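Local coordinates for ESX-5 secretion-associated protein EspG5 (Mycobacterium marinum, PDB 6VJ5), which acts as a specific chaperone for cognate PE/PPE proteins, preventing aggregation of their dimers, and is required for secretion of LipY and PE31/PPE18, at residues Ala168-Ala182 with Leu199-Leu212. Numbering follows the deposited sequence.
Sequences AINAVNVPLEEMLEA and LRRMGISASTVAAL
M179 and L212 meet end to end at the tight side of this contact, CE of M179 lying 3.8 Å from CD2 of L212. The bend at chi2 (65°) turns the M179 thioether across I204, with SD 4.0 Å from I204 CD1. V174 crosses the same isoleucine at about a right angle, its CG1 3.7 Å from I204 CG1. Beside them, A182 CB rests on both L199 CD1 (3.3 Å) and M202 CE, and M202 SD lies 4.1 Å from both E178 CB and M179 N. The other end is polar and partly open, with N170 and S207 exposed. There S205 OG donates to N170 OD1 (2.7 Å), in the carbonyl plane on a lone pair, C=O...donor angle 134°. The same OG accepts from T208 N, capping helix 206-217, while N170 N donates to T208 OG1 at 3.1 Å. A water accepting from S205 N and donating to N170 O spans the two backbones. The end of helix 197-200, a turn closed by a Schellman motif at G203, and the S205-capped start of helix 206-217 thus pack against strand 172-175, an edge strand of the large antiparallel EspG sheet within this chain, paired with strand 267-272, and against helix 176-188.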
loop_
_atom_site.group_PDB
_atom_site.type_symbol
_atom_site.label_atom_id
_atom_site.label_comp_id
_atom_site.label_asym_id
_atom_site.label_seq_id
_atom_site.Cartn_x
_atom_site.Cartn_y
_atom_site.Cartn_z
ATOM N N ALA C 168 -40.064 -11.548 -25.184
ATOM C CA ALA C 168 -41.338 -11.076 -25.721
ATOM C C ALA C 168 -42.023 -10.252 -24.637
ATOM O O ALA C 168 -42.886 -10.728 -23.893
ATOM C CB ALA C 168 -42.196 -12.247 -26.180
ATOM N N ILE C 169 -41.615 -8.988 -24.542
ATOM C CA ILE C 169 -42.155 -8.076 -23.547
ATOM C C ILE C 169 -42.603 -6.795 -24.239
ATOM O O ILE C 169 -42.226 -6.506 -25.375
ATOM C CB ILE C 169 -41.140 -7.756 -22.431
ATOM C CG1 ILE C 169 -40.113 -6.740 -22.918
ATOM C CG2 ILE C 169 -40.431 -9.019 -21.974
ATOM C CD1 ILE C 169 -39.372 -6.057 -21.782
ATOM N N ASN C 170 -43.373 -5.997 -23.500
ATOM C CA ASN C 170 -43.875 -4.714 -23.975
ATOM C C ASN C 170 -43.060 -3.606 -23.309
ATOM O O ASN C 170 -43.140 -3.410 -22.091
ATOM C CB ASN C 170 -45.363 -4.572 -23.665
ATOM C CG ASN C 170 -46.158 -5.791 -24.067
ATOM O OD1 ASN C 170 -46.458 -6.647 -23.238
ATOM N ND2 ASN C 170 -46.506 -5.880 -25.348
ATOM N N ALA C 171 -42.294 -2.872 -24.116
ATOM C CA ALA C 171 -41.461 -1.797 -23.597
ATOM C C ALA C 171 -42.287 -0.852 -22.737
ATOM O O ALA C 171 -43.465 -0.612 -23.006
ATOM C CB ALA C 171 -40.813 -1.038 -24.754
ATOM N N VAL C 172 -41.665 -0.327 -21.684
ATOM C CA VAL C 172 -42.359 0.565 -20.765
ATOM C C VAL C 172 -41.319 1.333 -19.971
ATOM O O VAL C 172 -40.186 0.876 -19.793
ATOM C CB VAL C 172 -43.331 -0.230 -19.855
ATOM C CG1 VAL C 172 -42.592 -1.304 -19.064
ATOM C CG2 VAL C 172 -44.094 0.702 -18.920
ATOM N N ASN C 173 -41.696 2.530 -19.534
ATOM C CA ASN C 173 -40.904 3.352 -18.632
ATOM C C ASN C 173 -41.612 3.410 -17.287
ATOM O O ASN C 173 -42.816 3.683 -17.232
ATOM C CB ASN C 173 -40.729 4.767 -19.181
ATOM C CG ASN C 173 -39.993 4.796 -20.498
ATOM O OD1 ASN C 173 -38.982 4.115 -20.680
ATOM N ND2 ASN C 173 -40.498 5.591 -21.433
ATOM N N VAL C 174 -40.872 3.160 -16.212
ATOM C CA VAL C 174 -41.447 3.186 -14.870
ATOM C C VAL C 174 -40.611 4.084 -13.964
ATOM O O VAL C 174 -39.404 4.242 -14.197
ATOM C CB VAL C 174 -41.548 1.765 -14.293
ATOM C CG1 VAL C 174 -42.493 0.917 -15.129
ATOM C CG2 VAL C 174 -40.171 1.117 -14.233
ATOM N N PRO C 175 -41.202 4.696 -12.936
ATOM C CA PRO C 175 -40.392 5.475 -11.984
ATOM C C PRO C 175 -39.365 4.588 -11.295
ATOM O O PRO C 175 -39.690 3.515 -10.780
ATOM C CB PRO C 175 -41.424 6.023 -10.991
ATOM C CG PRO C 175 -42.739 5.961 -11.716
ATOM C CD PRO C 175 -42.643 4.760 -12.626
ATOM N N LEU C 176 -38.116 5.052 -11.276
ATOM C CA LEU C 176 -37.032 4.204 -10.795
ATOM C C LEU C 176 -37.176 3.905 -9.308
ATOM O O LEU C 176 -37.109 2.743 -8.892
ATOM C CB LEU C 176 -35.684 4.859 -11.074
ATOM C CG LEU C 176 -34.472 4.052 -10.609
ATOM C CD1 LEU C 176 -34.420 2.712 -11.308
ATOM C CD2 LEU C 176 -33.204 4.854 -10.846
ATOM N N GLU C 177 -37.368 4.935 -8.482
ATOM C CA GLU C 177 -37.402 4.689 -7.044
ATOM C C GLU C 177 -38.583 3.801 -6.670
ATOM O O GLU C 177 -38.444 2.890 -5.846
ATOM C CB GLU C 177 -37.423 6.006 -6.264
ATOM C CG GLU C 177 -38.558 6.966 -6.564
ATOM C CD GLU C 177 -38.408 8.282 -5.804
ATOM O OE1 GLU C 177 -37.497 8.388 -4.951
ATOM O OE2 GLU C 177 -39.197 9.214 -6.062
ATOM N N GLU C 178 -39.748 4.019 -7.289
ATOM C CA GLU C 178 -40.870 3.112 -7.057
ATOM C C GLU C 178 -40.569 1.708 -7.575
ATOM O O GLU C 178 -41.024 0.716 -6.991
ATOM C CB GLU C 178 -42.145 3.653 -7.711
ATOM C CG GLU C 178 -42.853 4.750 -6.922
ATOM C CD GLU C 178 -42.308 6.144 -7.199
ATOM O OE1 GLU C 178 -41.248 6.257 -7.848
ATOM O OE2 GLU C 178 -42.947 7.130 -6.768
ATOM N N MET C 179 -39.797 1.608 -8.662
ATOM C CA MET C 179 -39.465 0.302 -9.225
ATOM C C MET C 179 -38.503 -0.473 -8.331
ATOM O O MET C 179 -38.649 -1.692 -8.164
ATOM C CB MET C 179 -38.856 0.478 -10.617
ATOM C CG MET C 179 -38.466 -0.816 -11.287
ATOM S SD MET C 179 -39.903 -1.832 -11.637
ATOM C CE MET C 179 -39.103 -3.306 -12.260
ATOM N N LEU C 180 -37.484 0.197 -7.786
ATOM C CA LEU C 180 -36.548 -0.508 -6.919
ATOM C C LEU C 180 -37.251 -1.012 -5.670
ATOM O O LEU C 180 -36.991 -2.127 -5.203
ATOM C CB LEU C 180 -35.387 0.403 -6.546
ATOM C CG LEU C 180 -34.449 0.760 -7.701
ATOM C CD1 LEU C 180 -33.955 2.185 -7.452
ATOM C CD2 LEU C 180 -33.311 -0.214 -7.840
ATOM N N GLU C 181 -38.152 -0.199 -5.118
ATOM C CA GLU C 181 -38.896 -0.605 -3.932
ATOM C C GLU C 181 -39.785 -1.806 -4.225
ATOM O O GLU C 181 -39.864 -2.742 -3.418
ATOM C CB GLU C 181 -39.725 0.573 -3.429
ATOM C CG GLU C 181 -40.545 0.271 -2.195
ATOM C CD GLU C 181 -41.023 1.528 -1.500
ATOM O OE1 GLU C 181 -40.657 2.632 -1.953
ATOM O OE2 GLU C 181 -41.762 1.409 -0.502
ATOM N N ALA C 182 -40.443 -1.810 -5.391
ATOM C CA ALA C 182 -41.324 -2.923 -5.739
ATOM C C ALA C 182 -40.516 -4.154 -6.140
ATOM O O ALA C 182 -40.912 -5.292 -5.866
ATOM C CB ALA C 182 -42.270 -2.518 -6.871
ATOM N N LEU C 199 -46.060 -4.275 -9.414
ATOM C CA LEU C 199 -45.379 -4.052 -10.684
ATOM C C LEU C 199 -46.391 -3.877 -11.809
ATOM O O LEU C 199 -46.240 -2.984 -12.651
ATOM C CB LEU C 199 -44.417 -5.200 -10.973
ATOM C CG LEU C 199 -43.071 -4.997 -10.269
ATOM C CD1 LEU C 199 -43.194 -5.122 -8.761
ATOM C CD2 LEU C 199 -42.034 -5.982 -10.791
ATOM N N ARG C 200 -47.447 -4.696 -11.818
ATOM C CA ARG C 200 -48.527 -4.500 -12.779
ATOM C C ARG C 200 -49.214 -3.157 -12.561
ATOM O O ARG C 200 -49.528 -2.445 -13.523
ATOM C CB ARG C 200 -49.541 -5.642 -12.674
ATOM C CG ARG C 200 -49.170 -6.895 -13.465
ATOM C CD ARG C 200 -50.333 -7.886 -13.527
ATOM N NE ARG C 200 -50.524 -8.586 -12.261
ATOM C CZ ARG C 200 -49.791 -9.627 -11.871
ATOM N NH1 ARG C 200 -48.817 -10.086 -12.651
ATOM N NH2 ARG C 200 -50.026 -10.205 -10.701
ATOM N N ARG C 201 -49.447 -2.783 -11.303
ATOM C CA ARG C 201 -50.080 -1.499 -11.025
ATOM C C ARG C 201 -49.216 -0.328 -11.477
ATOM O O ARG C 201 -49.718 0.796 -11.584
ATOM C CB ARG C 201 -50.392 -1.395 -9.536
ATOM C CG ARG C 201 -51.250 -0.206 -9.160
ATOM C CD ARG C 201 -51.426 -0.136 -7.653
ATOM N NE ARG C 201 -52.608 -0.861 -7.198
ATOM C CZ ARG C 201 -52.616 -2.140 -6.831
ATOM N NH1 ARG C 201 -51.501 -2.859 -6.865
ATOM N NH2 ARG C 201 -53.748 -2.701 -6.428
ATOM N N MET C 202 -47.937 -0.564 -11.758
ATOM C CA MET C 202 -47.081 0.459 -12.345
ATOM C C MET C 202 -47.195 0.515 -13.864
ATOM O O MET C 202 -46.510 1.331 -14.494
ATOM C CB MET C 202 -45.620 0.214 -11.950
ATOM C CG MET C 202 -45.040 1.256 -11.006
ATOM S SD MET C 202 -43.355 0.885 -10.473
ATOM C CE MET C 202 -43.609 -0.661 -9.588
ATOM N N GLY C 203 -48.029 -0.331 -14.466
ATOM C CA GLY C 203 -48.192 -0.349 -15.904
ATOM C C GLY C 203 -47.325 -1.344 -16.638
ATOM O O GLY C 203 -47.228 -1.271 -17.871
ATOM N N ILE C 204 -46.702 -2.276 -15.934
ATOM C CA ILE C 204 -45.846 -3.284 -16.546
ATOM C C ILE C 204 -46.722 -4.456 -16.962
ATOM O O ILE C 204 -47.547 -4.935 -16.173
ATOM C CB ILE C 204 -44.739 -3.736 -15.578
ATOM C CG1 ILE C 204 -43.963 -2.525 -15.054
ATOM C CG2 ILE C 204 -43.803 -4.715 -16.274
ATOM C CD1 ILE C 204 -42.930 -2.856 -13.983
ATOM N N SER C 205 -46.542 -4.922 -18.195
ATOM C CA SER C 205 -47.447 -5.913 -18.759
ATOM C C SER C 205 -47.262 -7.269 -18.090
ATOM O O SER C 205 -46.184 -7.605 -17.596
ATOM C CB SER C 205 -47.224 -6.040 -20.268
ATOM O OG SER C 205 -46.106 -6.866 -20.555
ATOM N N ALA C 206 -48.342 -8.052 -18.071
ATOM C CA ALA C 206 -48.263 -9.400 -17.523
ATOM C C ALA C 206 -47.164 -10.206 -18.199
ATOM O O ALA C 206 -46.540 -11.062 -17.565
ATOM C CB ALA C 206 -49.610 -10.109 -17.676
ATOM N N SER C 207 -46.908 -9.950 -19.483
ATOM C CA SER C 207 -45.835 -10.668 -20.162
ATOM C C SER C 207 -44.472 -10.177 -19.690
ATOM O O SER C 207 -43.571 -10.982 -19.425
ATOM C CB SER C 207 -45.970 -10.512 -21.675
ATOM O OG SER C 207 -45.345 -11.600 -22.341
ATOM N N THR C 208 -44.311 -8.861 -19.555
ATOM C CA THR C 208 -43.050 -8.320 -19.068
ATOM C C THR C 208 -42.740 -8.818 -17.660
ATOM O O THR C 208 -41.602 -9.198 -17.367
ATOM C CB THR C 208 -43.094 -6.794 -19.110
ATOM O OG1 THR C 208 -43.460 -6.364 -20.430
ATOM C CG2 THR C 208 -41.742 -6.213 -18.742
ATOM N N VAL C 209 -43.743 -8.844 -16.779
ATOM C CA VAL C 209 -43.506 -9.290 -15.409
ATOM C C VAL C 209 -42.997 -10.727 -15.391
ATOM O O VAL C 209 -42.086 -11.070 -14.628
ATOM C CB VAL C 209 -44.784 -9.136 -14.566
ATOM C CG1 VAL C 209 -44.622 -9.854 -13.234
ATOM C CG2 VAL C 209 -45.102 -7.672 -14.344
ATOM N N ALA C 210 -43.580 -11.595 -16.221
ATOM C CA ALA C 210 -43.145 -12.989 -16.230
ATOM C C ALA C 210 -41.697 -13.112 -16.697
ATOM O O ALA C 210 -40.906 -13.852 -16.098
ATOM C CB ALA C 210 -44.070 -13.824 -17.117
ATOM N N ALA C 211 -41.328 -12.400 -17.767
ATOM C CA ALA C 211 -39.957 -12.491 -18.262
ATOM C C ALA C 211 -38.982 -11.833 -17.296
ATOM O O ALA C 211 -37.874 -12.337 -17.076
ATOM C CB ALA C 211 -39.845 -11.856 -19.647
ATOM N N LEU C 212 -39.375 -10.704 -16.709
ATOM C CA LEU C 212 -38.517 -10.030 -15.744
ATOM C C LEU C 212 -38.236 -10.931 -14.551
ATOM O O LEU C 212 -37.082 -11.101 -14.142
ATOM C CB LEU C 212 -39.176 -8.729 -15.300
ATOM C CG LEU C 212 -38.306 -7.643 -14.679
ATOM C CD1 LEU C 212 -37.157 -7.261 -15.565
ATOM C CD2 LEU C 212 -39.204 -6.436 -14.397
HETATM O O HOH W 1 -44.828 -3.612 -20.158
#